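Local atomic coordinates of hypothetical protein SSO2532 (Sulfolobus solfataricus, PDB entry 1VPH), a protein that is of unknown function but belongs to the YjbQ (UPF0047) family, assembles from three copies and binds a potassium ion. Residues L30-D35 against W125-L130; E42-K47 against V144-E149; I53-S58 against R140-E145; T59-A64 against F129-D134. All coordinates share one frame; numbering follows the deposited sequence.

Contact 1: residues L30-D35 against W125-L130; sequences LVDITD and WQNIFL
Asp32 uses both carboxylate oxygens where strand 29-32 gives way to helix 34-44, one reaching across to strand 127-132 and the other turned back on its own chain. OD2 of Asp32 accepts a hydrogen bond from Asn127 ND2 at 2.9 Å through its syn lone pair; it lies in the amide plane of Asn127 although carboxylate and amide stand 81° apart. His67 ND1 bonds to the same OD2. OD1 of Asp32 accepts from Thr34 N, closing an Asx turn, and from Thr34 OG1 at 2.7 Å. That hydroxyl oxygen receives the backbone N of Ile128 at 2.7 Å, so the Thr34 side chain stands in for a backbone acceptor just past the Ile33-Ile128 bond. With CG anti to the backbone N (chi1 -161°), the carboxylate of Asp32 slants across the rim of the Phe129 ring, its OD2 3.7 Å from CE1 of Phe129. With an alanine at Asp32, the Asn127 amide and His67 would probably lose their shared partner and the Asx turn would come undone. Regular antiparallel pairing joins Val31 and Leu130 through two backbone bonds, and Ile33 N continues it to Ile128 O at 2.8 Å. Ile33 CG1 meets Ile128 CG2 at 3.7 Å, the side chains crossing nearly at a right angle. On one side Leu30 and Phe129 pack against Met72 of helix 69-83; on the other, Ile33 and Ile128 rest on Ile53 of strand 49-55.

Contact 2: residues E42-K47 against V144-E149; sequences EKSGIK and VEILGE
Ile46 holds CG1 beside its backbone N (chi1 -68°) and CG2 anti to that N, which sends its two branches to different parts of strand 137-148. CD1 of Ile46 reaches CG2 of Ile146 at 3.8 Å, the two side chains running alongside with their ends pointing opposite ways. CG2 of Ile46 settles on the end of the chain, 3.6 Å from Gly148 C and 3.4 Å from Glu149 O. Gly148 leaves room for this methyl, since a CB there would press on it. Ser44, whose OG sits between its backbone N and carbonyl carbon (chi1 75°), receives Ile46 N on that oxygen at 3.0 Å in an ST turn; the OG is also bonded to Val41 O. Its CB packs on CD1 of Ile146. A valine in place of Ser44 would probably leave Ile46 N without its acceptor and let the turn that presents Ile46 to the strand shift. Past Gly45, which ends helix 34-44 with positive phi, Lys47 N donates to Glu149 O at 2.7 Å, bent to 146° at the hydrogen. A water donates to Gly45 O and to Glu149 OXT, 2.6 Å from each. The C-terminal carboxylate is thus gripped through both oxygens, with Lys14 in a long, weak ion pair with OXT. The contact therefore joins a polar, water-bridged hold on the chain end to apolar packing of Ile46 and Ser44 CB on Ile146.

Contact 3: residues I53-S58 against R140-E145; sequences IFVAHS and RHITVE. With PO4 (phosphate ion), chain L.
His57 and Arg140 make the close-fitting end of this contact, beside a bound phosphate that probably came from the crystallisation liquor. CD of Arg140 lies over the centre of one face of the His57 ring, a CH-pi contact of 3.9 Å to the centroid. Both ring nitrogens work in the ring plane: NE2 of His57 accepts from His141 N at 2.8 Å, while ND1 donates to phosphate O3 at 3.0 Å. Arg140, bent at chi2 (-54°), brings NH1 round to phosphate O4 at 2.9 Å, while its NH2 is salt-bridged to Glu132. Ser58 adds its backbone N and its OG to phosphate O2. Behind this end, Phe54 and Thr143 form an antiparallel hydrogen-bonded pair, and CG2 of Ile53 lies alongside CG2 of Ile142 at 3.6 Å. The looser part lies around Ala56, where direct strand pairing gives way to a water. It donates to His141 O, bonds to Thr143 OG1 at 2.8 Å and holds Ala56 N only weakly. Strand 14-24 flanks strand 137-148 on its far side and strand 110-116 flanks strand 49-55. Ile53 and Val55 pack on Ile62 of strand 60-65, while Phe54 meets the Phe113 ring of the third subunit.

Contact 4: residues T59-A64 against F129-D134; sequences TAAIVA and FLVELD. With PO4 (phosphate ion), chain L.
Backbone bonds dominate the pairing of strand 60-65 with strand 127-132. Ala61 and Val131 exchange two, the straighter from Val131 N to Ala61 O at 2.7 Å and 174°. Val63 and Phe129 exchange two more, and Leu133 N reaches Thr59 O at 3.3 Å where the strands run out. Apolar contacts line both faces. On one, CG2 of Val63 meets CG2 of Val131 at 3.5 Å, the two side chains set roughly perpendicular, and Ala61 CB faces Val131 CB. On the other, CD1 of Leu130 approaches Ile62 CD1 at 4.1 Å and lies 3.5 Å from Ala61 O. Polar side chains gather at the phosphate end. Glu132, with its chain bent at chi2 (68°), curls OE2 back to accept Asp134 N at 2.8 Å; the same oxygen is salt-bridged to Arg140, and OE1 bonds to Thr24. Thr59 gives phosphate O4 its backbone N and its OG1, the latter at 2.8 Å. Asp134 pairs with Arg137, which also binds the phosphate. The result is an antiparallel strand pair ending in an anion-binding pocket, with a potassium ion about 5 Å from the Thr59 side chain, consistent with a functional site of still unknown role.

In the fold
Two antiparallel sheets pack face to face in this chain. Contacts 1 and 4 lie on either side of strand 127-132, the middle strand of the three-stranded sheet, and share Phe129 and Leu130; their centres are 10 Å apart. Contacts 2 and 3 both use strand 137-148 of the larger sheet, with centres 17 Å apart. The first segments follow the chain in the order 1, 2, 3, 4, and contact 4 is nested inside the loop closed by contact 3. Those two share the phosphate, whose site lies where the sheets come together, formed by loop residues 57-59 with Arg137 and Arg140 of strand 137-148. Contact 2 lies near the C-terminus, about 23 Å from contact 4, centre to centre.

Contact 1: residues L30-D35 against W125-L130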
loop_
_atom_site.group_PDB
_atom_site.type_symbol
_atom_site.label_atom_id
_atom_site.label_comp_id
_atom_site.label_asym_id
_atom_site.label_seq_id
_atom_site.Cartn_x
_atom_site.Cartn_y
_atom_site.Cartn_z
ATOM N N LEU C 30 7.620 -5.631 16.104
ATOM C CA LEU C 30 6.665 -4.571 15.751
ATOM C C LEU C 30 6.832 -3.483 16.777
ATOM O O LEU C 30 6.846 -3.777 17.975
ATOM C CB LEU C 30 5.235 -5.099 15.847
ATOM C CG LEU C 30 4.673 -5.973 14.750
ATOM C CD1 LEU C 30 3.257 -6.398 15.157
ATOM C CD2 LEU C 30 4.651 -5.252 13.430
ATOM N N VAL C 31 6.966 -2.239 16.328
ATOM C CA VAL C 31 7.099 -1.106 17.259
ATOM C C VAL C 31 5.992 -0.115 16.992
ATOM O O VAL C 31 5.872 0.393 15.876
ATOM C CB VAL C 31 8.482 -0.453 17.117
ATOM C CG1 VAL C 31 8.589 0.718 18.056
ATOM C CG2 VAL C 31 9.567 -1.536 17.452
ATOM N N ASP C 32 5.152 0.119 18.012
ATOM C CA ASP C 32 3.998 1.035 17.884
ATOM C C ASP C 32 4.477 2.488 17.850
ATOM O O ASP C 32 5.166 2.926 18.774
ATOM C CB ASP C 32 3.010 0.848 19.063
ATOM C CG ASP C 32 1.640 1.390 18.768
ATOM O OD1 ASP C 32 1.554 2.526 18.200
ATOM O OD2 ASP C 32 0.632 0.670 19.074
ATOM N N ILE C 33 4.151 3.211 16.789
ATOM C CA ILE C 33 4.565 4.594 16.605
ATOM C C ILE C 33 3.390 5.527 16.488
ATOM O O ILE C 33 3.542 6.705 16.154
ATOM C CB ILE C 33 5.514 4.754 15.409
ATOM C CG1 ILE C 33 4.813 4.360 14.097
ATOM C CG2 ILE C 33 6.738 3.948 15.660
ATOM C CD1 ILE C 33 5.600 4.776 12.844
ATOM N N THR C 34 2.204 5.012 16.799
ATOM C CA THR C 34 0.963 5.761 16.607
ATOM C C THR C 34 0.964 7.138 17.293
ATOM O O THR C 34 0.650 8.150 16.654
ATOM C CB THR C 34 -0.323 4.979 17.099
ATOM O OG1 THR C 34 -0.306 3.622 16.638
ATOM C CG2 THR C 34 -1.560 5.693 16.604
ATOM N N ASP C 35 1.348 7.176 18.570
ATOM C CA ASP C 35 1.305 8.432 19.347
ATOM C C ASP C 35 2.295 9.454 18.806
ATOM O O ASP C 35 1.934 10.630 18.769
ATOM C CB ASP C 35 1.430 8.202 20.864
ATOM C CG ASP C 35 0.177 7.517 21.482
ATOM O OD1 ASP C 35 -0.900 7.392 20.816
ATOM O OD2 ASP C 35 0.256 7.130 22.673
ATOM N N TRP C 125 -9.044 0.669 16.713
ATOM C CA TRP C 125 -8.081 -0.431 16.865
ATOM C C TRP C 125 -7.088 -0.497 15.698
ATOM O O TRP C 125 -6.555 -1.543 15.382
ATOM C CB TRP C 125 -8.828 -1.725 17.135
ATOM C CG TRP C 125 -9.616 -1.575 18.418
ATOM C CD1 TRP C 125 -9.117 -1.542 19.706
ATOM C CD2 TRP C 125 -11.007 -1.349 18.524
ATOM N NE1 TRP C 125 -10.132 -1.352 20.594
ATOM C CE2 TRP C 125 -11.308 -1.236 19.895
ATOM C CE3 TRP C 125 -12.040 -1.262 17.594
ATOM C CZ2 TRP C 125 -12.601 -1.026 20.355
ATOM C CZ3 TRP C 125 -13.311 -1.065 18.042
ATOM C CH2 TRP C 125 -13.593 -0.943 19.412
ATOM N N GLN C 126 -6.800 0.685 15.148
ATOM C CA GLN C 126 -5.915 0.828 14.048
ATOM C C GLN C 126 -4.680 1.616 14.456
ATOM O O GLN C 126 -4.657 2.834 14.382
ATOM C CB GLN C 126 -6.668 1.583 12.955
ATOM C CG GLN C 126 -6.090 1.459 11.607
ATOM C CD GLN C 126 -7.065 1.967 10.550
ATOM O OE1 GLN C 126 -7.854 2.863 10.825
ATOM N NE2 GLN C 126 -7.058 1.348 9.356
ATOM N N ASN C 127 -3.639 0.913 14.897
ATOM C CA ASN C 127 -2.421 1.574 15.363
ATOM C C ASN C 127 -1.382 1.415 14.267
ATOM O O ASN C 127 -1.468 0.491 13.435
ATOM C CB ASN C 127 -1.957 0.936 16.675
ATOM C CG ASN C 127 -2.780 1.414 17.882
ATOM O OD1 ASN C 127 -4.000 1.637 17.807
ATOM N ND2 ASN C 127 -2.097 1.633 18.972
ATOM N N ILE C 128 -0.383 2.290 14.296
ATOM C CA ILE C 128 0.644 2.324 13.261
ATOM C C ILE C 128 1.922 1.679 13.784
ATOM O O ILE C 128 2.417 2.045 14.875
ATOM C CB ILE C 128 0.962 3.737 12.873
ATOM C CG1 ILE C 128 -0.309 4.469 12.411
ATOM C CG2 ILE C 128 1.991 3.727 11.773
ATOM C CD1 ILE C 128 -0.104 5.879 11.984
ATOM N N PHE C 129 2.471 0.733 13.013
ATOM C CA PHE C 129 3.669 -0.005 13.435
ATOM C C PHE C 129 4.793 0.035 12.430
ATOM O O PHE C 129 4.613 -0.151 11.216
ATOM C CB PHE C 129 3.357 -1.469 13.684
ATOM C CG PHE C 129 2.371 -1.735 14.800
ATOM C CD1 PHE C 129 2.798 -1.880 16.108
ATOM C CD2 PHE C 129 1.050 -1.906 14.505
ATOM C CE1 PHE C 129 1.894 -2.171 17.110
ATOM C CE2 PHE C 129 0.136 -2.160 15.493
ATOM C CZ PHE C 129 0.535 -2.288 16.774
ATOM N N LEU C 130 5.978 0.212 12.945
ATOM C CA LEU C 130 7.195 -0.138 12.237
ATOM C C LEU C 130 7.366 -1.634 12.321
ATOM O O LEU C 130 7.302 -2.233 13.442
ATOM C CB LEU C 130 8.402 0.541 12.896
ATOM C CG LEU C 130 9.681 -0.022 12.261
ATOM C CD1 LEU C 130 9.786 0.523 10.845
ATOM C CD2 LEU C 130 10.910 0.320 13.068
#

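Contact 2: residues E42-K47 against V144-E149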
loop_
_atom_site.group_PDB
_atom_site.type_symbol
_atom_site.label_atom_id
_atom_site.label_comp_id
_atom_site.label_asym_id
_atom_site.label_seq_id
_atom_site.Cartn_x
_atom_site.Cartn_y
_atom_site.Cartn_z
ATOM N N GLU C 42 -0.373 16.784 14.851
ATOM C CA GLU C 42 -0.783 17.944 15.640
ATOM C C GLU C 42 0.182 19.119 15.472
ATOM O O GLU C 42 -0.265 20.250 15.250
ATOM C CB GLU C 42 -1.060 17.565 17.105
ATOM C CG GLU C 42 -2.330 16.695 17.151
ATOM C CD GLU C 42 -2.732 16.169 18.526
ATOM O OE1 GLU C 42 -2.583 16.911 19.516
ATOM O OE2 GLU C 42 -3.233 15.013 18.592
ATOM N N LYS C 43 1.480 18.840 15.499
ATOM C CA LYS C 43 2.541 19.847 15.360
ATOM C C LYS C 43 2.498 20.561 14.016
ATOM O O LYS C 43 2.836 21.731 13.924
ATOM C CB LYS C 43 3.893 19.130 15.490
ATOM C CG LYS C 43 5.046 19.945 16.005
ATOM N N SER C 44 2.087 19.852 12.970
ATOM C CA SER C 44 2.068 20.377 11.608
ATOM C C SER C 44 1.185 21.601 11.470
ATOM O O SER C 44 1.404 22.420 10.571
ATOM C CB SER C 44 1.602 19.279 10.613
ATOM O OG SER C 44 0.198 19.067 10.703
ATOM N N GLY C 45 0.120 21.648 12.268
ATOM C CA GLY C 45 -0.918 22.659 12.122
ATOM C C GLY C 45 -1.845 22.476 10.924
ATOM O O GLY C 45 -2.768 23.268 10.724
ATOM N N ILE C 46 -1.618 21.432 10.127
ATOM C CA ILE C 46 -2.442 21.154 8.946
ATOM C C ILE C 46 -3.738 20.521 9.480
ATOM O O ILE C 46 -3.681 19.673 10.378
ATOM C CB ILE C 46 -1.655 20.266 7.916
ATOM C CG1 ILE C 46 -0.489 21.064 7.312
ATOM C CG2 ILE C 46 -2.560 19.785 6.770
ATOM C CD1 ILE C 46 0.474 20.286 6.492
ATOM N N LYS C 47 -4.879 20.955 8.964
ATOM C CA LYS C 47 -6.188 20.451 9.415
ATOM C C LYS C 47 -6.735 19.355 8.514
ATOM O O LYS C 47 -7.402 18.456 8.981
ATOM C CB LYS C 47 -7.200 21.596 9.535
ATOM C CG LYS C 47 -6.731 22.719 10.436
ATOM C CD LYS C 47 -6.388 22.299 11.867
ATOM C CE LYS C 47 -6.006 23.528 12.748
ATOM N NZ LYS C 47 -5.606 23.079 14.082
ATOM N N VAL C 144 7.732 11.082 8.463
ATOM C CA VAL C 144 6.329 11.394 8.590
ATOM C C VAL C 144 6.128 12.674 7.823
ATOM O O VAL C 144 6.700 13.668 8.163
ATOM C CB VAL C 144 5.903 11.560 10.046
ATOM C CG1 VAL C 144 4.424 11.886 10.185
ATOM C CG2 VAL C 144 6.263 10.280 10.884
ATOM N N GLU C 145 5.270 12.633 6.819
ATOM C CA GLU C 145 4.987 13.829 6.026
ATOM C C GLU C 145 3.498 14.146 6.073
ATOM O O GLU C 145 2.672 13.284 5.787
ATOM C CB GLU C 145 5.442 13.574 4.612
ATOM C CG GLU C 145 5.379 14.797 3.715
ATOM C CD GLU C 145 5.752 14.491 2.256
ATOM O OE1 GLU C 145 6.195 13.353 1.938
ATOM O OE2 GLU C 145 5.639 15.413 1.413
ATOM N N ILE C 146 3.155 15.378 6.433
ATOM C CA ILE C 146 1.774 15.830 6.383
ATOM C C ILE C 146 1.663 16.818 5.219
ATOM O O ILE C 146 2.496 17.678 5.042
ATOM C CB ILE C 146 1.282 16.471 7.709
ATOM C CG1 ILE C 146 1.455 15.464 8.881
ATOM C CG2 ILE C 146 -0.187 16.730 7.616
ATOM C CD1 ILE C 146 2.731 15.574 9.569
ATOM N N LEU C 147 0.628 16.651 4.415
ATOM C CA LEU C 147 0.433 17.508 3.236
ATOM C C LEU C 147 -1.033 17.903 3.182
ATOM O O LEU C 147 -1.881 17.039 3.335
ATOM C CB LEU C 147 0.903 16.728 2.017
ATOM C CG LEU C 147 1.140 17.356 0.637
ATOM C CD1 LEU C 147 2.360 16.792 -0.006
ATOM C CD2 LEU C 147 -0.065 17.114 -0.278
ATOM N N GLY C 148 -1.341 19.198 3.041
ATOM C CA GLY C 148 -2.722 19.666 3.058
ATOM C C GLY C 148 -2.849 21.134 3.402
ATOM O O GLY C 148 -1.922 21.899 3.147
ATOM N N GLU C 149 -3.990 21.507 3.981
ATOM C CA GLU C 149 -4.317 22.917 4.379
ATOM C C GLU C 149 -4.519 22.931 5.906
ATOM O O GLU C 149 -5.161 22.029 6.467
ATOM C CB GLU C 149 -5.628 23.415 3.658
ATOM C CG GLU C 149 -6.963 22.771 4.231
ATOM C CD GLU C 149 -8.288 23.053 3.442
ATOM O OE1 GLU C 149 -8.214 23.792 2.423
ATOM O OE2 GLU C 149 -9.397 22.537 3.878
ATOM O OXT GLU C 149 -4.103 23.831 6.656
HETATM O O HOH W 1 -4.182 24.723 9.050
#

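Contact 3: residues I53-S58 against R140-E145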
loop_
_atom_site.group_PDB
_atom_site.type_symbol
_atom_site.label_atom_id
_atom_site.label_comp_id
_atom_site.label_asym_id
_atom_site.label_seq_id
_atom_site.Cartn_x
_atom_site.Cartn_y
_atom_site.Cartn_z
ATOM N N ILE C 53 3.419 7.934 6.127
ATOM C CA ILE C 53 4.372 7.358 7.056
ATOM C C ILE C 53 5.198 6.349 6.267
ATOM O O ILE C 53 4.644 5.356 5.766
ATOM C CB ILE C 53 3.618 6.607 8.184
ATOM C CG1 ILE C 53 2.630 7.537 8.887
ATOM C CG2 ILE C 53 4.604 5.986 9.167
ATOM C CD1 ILE C 53 1.192 7.250 8.570
ATOM N N PHE C 54 6.491 6.603 6.151
ATOM C CA PHE C 54 7.368 5.987 5.123
ATOM C C PHE C 54 8.713 5.596 5.730
ATOM O O PHE C 54 9.302 6.376 6.476
ATOM C CB PHE C 54 7.538 6.953 3.956
ATOM C CG PHE C 54 8.506 6.490 2.888
ATOM C CD1 PHE C 54 8.087 5.720 1.797
ATOM C CD2 PHE C 54 9.854 6.816 2.966
ATOM C CE1 PHE C 54 9.013 5.300 0.848
ATOM C CE2 PHE C 54 10.774 6.371 1.990
ATOM C CZ PHE C 54 10.333 5.638 0.937
ATOM N N VAL C 55 9.157 4.371 5.433
ATOM C CA VAL C 55 10.525 3.942 5.791
ATOM C C VAL C 55 11.357 3.808 4.531
ATOM O O VAL C 55 11.004 3.145 3.539
ATOM C CB VAL C 55 10.589 2.656 6.594
ATOM C CG1 VAL C 55 9.857 2.806 7.870
ATOM C CG2 VAL C 55 10.012 1.537 5.852
ATOM N N ALA C 56 12.505 4.424 4.581
ATOM C CA ALA C 56 13.476 4.345 3.493
ATOM C C ALA C 56 14.421 3.149 3.687
ATOM O O ALA C 56 15.652 3.324 3.756
ATOM C CB ALA C 56 14.294 5.618 3.433
ATOM N N HIS C 57 13.858 1.980 3.903
ATOM C CA HIS C 57 14.598 0.804 4.310
ATOM C C HIS C 57 14.001 -0.312 3.488
ATOM O O HIS C 57 12.809 -0.295 3.207
ATOM C CB HIS C 57 14.342 0.500 5.795
ATOM C CG HIS C 57 14.881 1.505 6.759
ATOM N ND1 HIS C 57 16.226 1.716 6.936
ATOM C CD2 HIS C 57 14.252 2.306 7.657
ATOM C CE1 HIS C 57 16.407 2.620 7.883
ATOM N NE2 HIS C 57 15.224 2.985 8.346
ATOM N N SER C 58 14.811 -1.279 3.078
ATOM C CA SER C 58 14.301 -2.368 2.277
ATOM C C SER C 58 14.046 -3.648 3.103
ATOM O O SER C 58 13.538 -4.645 2.538
ATOM C CB SER C 58 15.296 -2.619 1.153
ATOM O OG SER C 58 16.484 -3.181 1.703
ATOM N N ARG C 140 16.469 2.758 12.738
ATOM C CA ARG C 140 15.417 2.741 11.706
ATOM C C ARG C 140 14.811 4.120 11.662
ATOM O O ARG C 140 14.444 4.661 12.715
ATOM C CB ARG C 140 14.343 1.732 12.038
ATOM C CG ARG C 140 14.795 0.289 11.992
ATOM C CD ARG C 140 15.419 -0.034 10.657
ATOM N NE ARG C 140 15.351 -1.470 10.354
ATOM C CZ ARG C 140 15.754 -1.998 9.212
ATOM N NH1 ARG C 140 16.244 -1.215 8.277
ATOM N NH2 ARG C 140 15.630 -3.335 9.005
ATOM N N HIS C 141 14.777 4.698 10.467
ATOM C CA HIS C 141 14.295 6.041 10.248
ATOM C C HIS C 141 12.929 5.961 9.553
ATOM O O HIS C 141 12.788 5.416 8.469
ATOM C CB HIS C 141 15.257 6.811 9.403
ATOM C CG HIS C 141 14.799 8.203 9.097
ATOM N ND1 HIS C 141 15.298 8.925 8.037
ATOM C CD2 HIS C 141 13.870 8.990 9.683
ATOM C CE1 HIS C 141 14.696 10.100 7.983
ATOM N NE2 HIS C 141 13.823 10.165 8.968
ATOM N N ILE C 142 11.926 6.530 10.214
ATOM C CA ILE C 142 10.599 6.679 9.644
ATOM C C ILE C 142 10.363 8.171 9.327
ATOM O O ILE C 142 10.521 9.032 10.199
ATOM C CB ILE C 142 9.514 6.253 10.645
ATOM C CG1 ILE C 142 9.696 4.783 11.101
ATOM C CG2 ILE C 142 8.110 6.391 10.040
ATOM C CD1 ILE C 142 9.644 4.588 12.586
ATOM N N THR C 143 10.013 8.463 8.086
ATOM C CA THR C 143 9.614 9.808 7.703
ATOM C C THR C 143 8.141 9.950 7.889
ATOM O O THR C 143 7.371 9.070 7.472
ATOM C CB THR C 143 9.923 10.027 6.203
ATOM O OG1 THR C 143 11.339 9.875 6.045
ATOM C CG2 THR C 143 9.491 11.401 5.730
ATOM N N VAL C 144 7.732 11.082 8.463
ATOM C CA VAL C 144 6.329 11.394 8.590
ATOM C C VAL C 144 6.128 12.674 7.823
ATOM O O VAL C 144 6.700 13.668 8.163
ATOM C CB VAL C 144 5.903 11.560 10.046
ATOM C CG1 VAL C 144 4.424 11.886 10.185
ATOM C CG2 VAL C 144 6.263 10.280 10.884
ATOM N N GLU C 145 5.270 12.633 6.819
ATOM C CA GLU C 145 4.987 13.829 6.026
ATOM C C GLU C 145 3.498 14.146 6.073
ATOM O O GLU C 145 2.672 13.284 5.787
ATOM C CB GLU C 145 5.442 13.574 4.612
ATOM C CG GLU C 145 5.379 14.797 3.715
ATOM C CD GLU C 145 5.752 14.491 2.256
ATOM O OE1 GLU C 145 6.195 13.353 1.938
ATOM O OE2 GLU C 145 5.639 15.413 1.413
HETATM P P PO4 L . 17.824 -1.458 4.819
HETATM O O1 PO4 L . 18.974 -2.261 5.273
HETATM O O2 PO4 L . 17.759 -1.387 3.294
HETATM O O3 PO4 L . 17.981 -0.008 5.225
HETATM O O4 PO4 L . 16.546 -1.861 5.512
HETATM O O HOH W 2 12.712 7.478 6.021
#

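Contact 4: residues T59-A64 against F129-D134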
loop_
_atom_site.group_PDB
_atom_site.type_symbol
_atom_site.label_atom_id
_atom_site.label_comp_id
_atom_site.label_asym_id
_atom_site.label_seq_id
_atom_site.Cartn_x
_atom_site.Cartn_y
_atom_site.Cartn_z
ATOM N N THR C 59 14.324 -3.624 4.408
ATOM C CA THR C 59 14.107 -4.794 5.270
ATOM C C THR C 59 13.236 -4.456 6.495
ATOM O O THR C 59 13.176 -5.190 7.483
ATOM C CB THR C 59 15.462 -5.385 5.687
ATOM O OG1 THR C 59 16.173 -4.449 6.466
ATOM C CG2 THR C 59 16.252 -5.782 4.459
ATOM N N ALA C 60 12.545 -3.336 6.377
ATOM C CA ALA C 60 11.507 -2.942 7.279
ATOM C C ALA C 60 10.279 -2.453 6.504
ATOM O O ALA C 60 10.327 -2.198 5.280
ATOM C CB ALA C 60 12.007 -1.864 8.245
ATOM N N ALA C 61 9.155 -2.364 7.209
ATOM C CA ALA C 61 7.908 -1.946 6.586
ATOM C C ALA C 61 7.075 -1.126 7.560
ATOM O O ALA C 61 7.411 -1.010 8.737
ATOM C CB ALA C 61 7.096 -3.167 6.079
ATOM N N ILE C 62 5.964 -0.582 7.051
ATOM C CA ILE C 62 4.983 0.161 7.886
ATOM C C ILE C 62 3.658 -0.496 7.698
ATOM O O ILE C 62 3.277 -0.728 6.548
ATOM C CB ILE C 62 4.879 1.633 7.460
ATOM C CG1 ILE C 62 6.218 2.395 7.740
ATOM C CG2 ILE C 62 3.733 2.334 8.190
ATOM C CD1 ILE C 62 6.596 2.511 9.283
ATOM N N VAL C 63 2.985 -0.884 8.805
ATOM C CA VAL C 63 1.639 -1.452 8.728
ATOM C C VAL C 63 0.720 -0.779 9.720
ATOM O O VAL C 63 1.158 -0.047 10.583
ATOM C CB VAL C 63 1.590 -3.013 8.923
ATOM C CG1 VAL C 63 2.393 -3.686 7.856
ATOM C CG2 VAL C 63 2.027 -3.420 10.333
ATOM N N ALA C 64 -0.565 -1.083 9.654
ATOM C CA ALA C 64 -1.482 -0.584 10.660
ATOM C C ALA C 64 -2.455 -1.677 11.103
ATOM O O ALA C 64 -3.041 -2.419 10.277
ATOM C CB ALA C 64 -2.204 0.631 10.133
ATOM N N PHE C 129 2.471 0.733 13.013
ATOM C CA PHE C 129 3.669 -0.005 13.435
ATOM C C PHE C 129 4.793 0.035 12.430
ATOM O O PHE C 129 4.613 -0.151 11.216
ATOM C CB PHE C 129 3.357 -1.469 13.684
ATOM C CG PHE C 129 2.371 -1.735 14.800
ATOM C CD1 PHE C 129 2.798 -1.880 16.108
ATOM C CD2 PHE C 129 1.050 -1.906 14.505
ATOM C CE1 PHE C 129 1.894 -2.171 17.110
ATOM C CE2 PHE C 129 0.136 -2.160 15.493
ATOM C CZ PHE C 129 0.535 -2.288 16.774
ATOM N N LEU C 130 5.978 0.212 12.945
ATOM C CA LEU C 130 7.195 -0.138 12.237
ATOM C C LEU C 130 7.366 -1.634 12.321
ATOM O O LEU C 130 7.302 -2.233 13.442
ATOM C CB LEU C 130 8.402 0.541 12.896
ATOM C CG LEU C 130 9.681 -0.022 12.261
ATOM C CD1 LEU C 130 9.786 0.523 10.845
ATOM C CD2 LEU C 130 10.910 0.320 13.068
ATOM N N VAL C 131 7.548 -2.270 11.169
ATOM C CA VAL C 131 7.771 -3.720 11.143
ATOM C C VAL C 131 9.261 -3.923 10.883
ATOM O O VAL C 131 9.771 -3.512 9.842
ATOM C CB VAL C 131 6.934 -4.465 10.023
ATOM C CG1 VAL C 131 7.083 -6.003 10.204
ATOM C CG2 VAL C 131 5.497 -4.073 9.989
ATOM N N GLU C 132 9.968 -4.490 11.864
ATOM C CA GLU C 132 11.361 -4.838 11.712
ATOM C C GLU C 132 11.450 -6.289 11.349
ATOM O O GLU C 132 10.803 -7.128 12.015
ATOM C CB GLU C 132 12.128 -4.654 13.037
ATOM C CG GLU C 132 13.516 -5.253 13.016
ATOM C CD GLU C 132 14.412 -4.478 12.055
ATOM O OE1 GLU C 132 14.970 -3.477 12.516
ATOM O OE2 GLU C 132 14.520 -4.848 10.858
ATOM N N LEU C 133 12.180 -6.585 10.282
ATOM C CA LEU C 133 12.374 -7.980 9.837
ATOM C C LEU C 133 13.808 -8.426 9.803
ATOM O O LEU C 133 14.064 -9.622 9.560
ATOM C CB LEU C 133 11.751 -8.240 8.438
ATOM C CG LEU C 133 10.243 -8.025 8.255
ATOM C CD1 LEU C 133 9.742 -8.547 6.912
ATOM C CD2 LEU C 133 9.440 -8.666 9.409
ATOM N N ASP C 134 14.730 -7.507 10.049
ATOM C CA ASP C 134 16.167 -7.786 10.038
ATOM C C ASP C 134 16.881 -7.055 11.191
ATOM O O ASP C 134 17.961 -6.500 11.016
ATOM C CB ASP C 134 16.773 -7.394 8.680
ATOM C CG ASP C 134 18.187 -7.958 8.460
ATOM O OD1 ASP C 134 18.468 -9.110 8.839
ATOM O OD2 ASP C 134 19.023 -7.273 7.862
HETATM P P PO4 L . 17.824 -1.458 4.819
HETATM O O1 PO4 L . 18.974 -2.261 5.273
HETATM O O2 PO4 L . 17.759 -1.387 3.294
HETATM O O3 PO4 L . 17.981 -0.008 5.225
HETATM O O4 PO4 L . 16.546 -1.861 5.512
#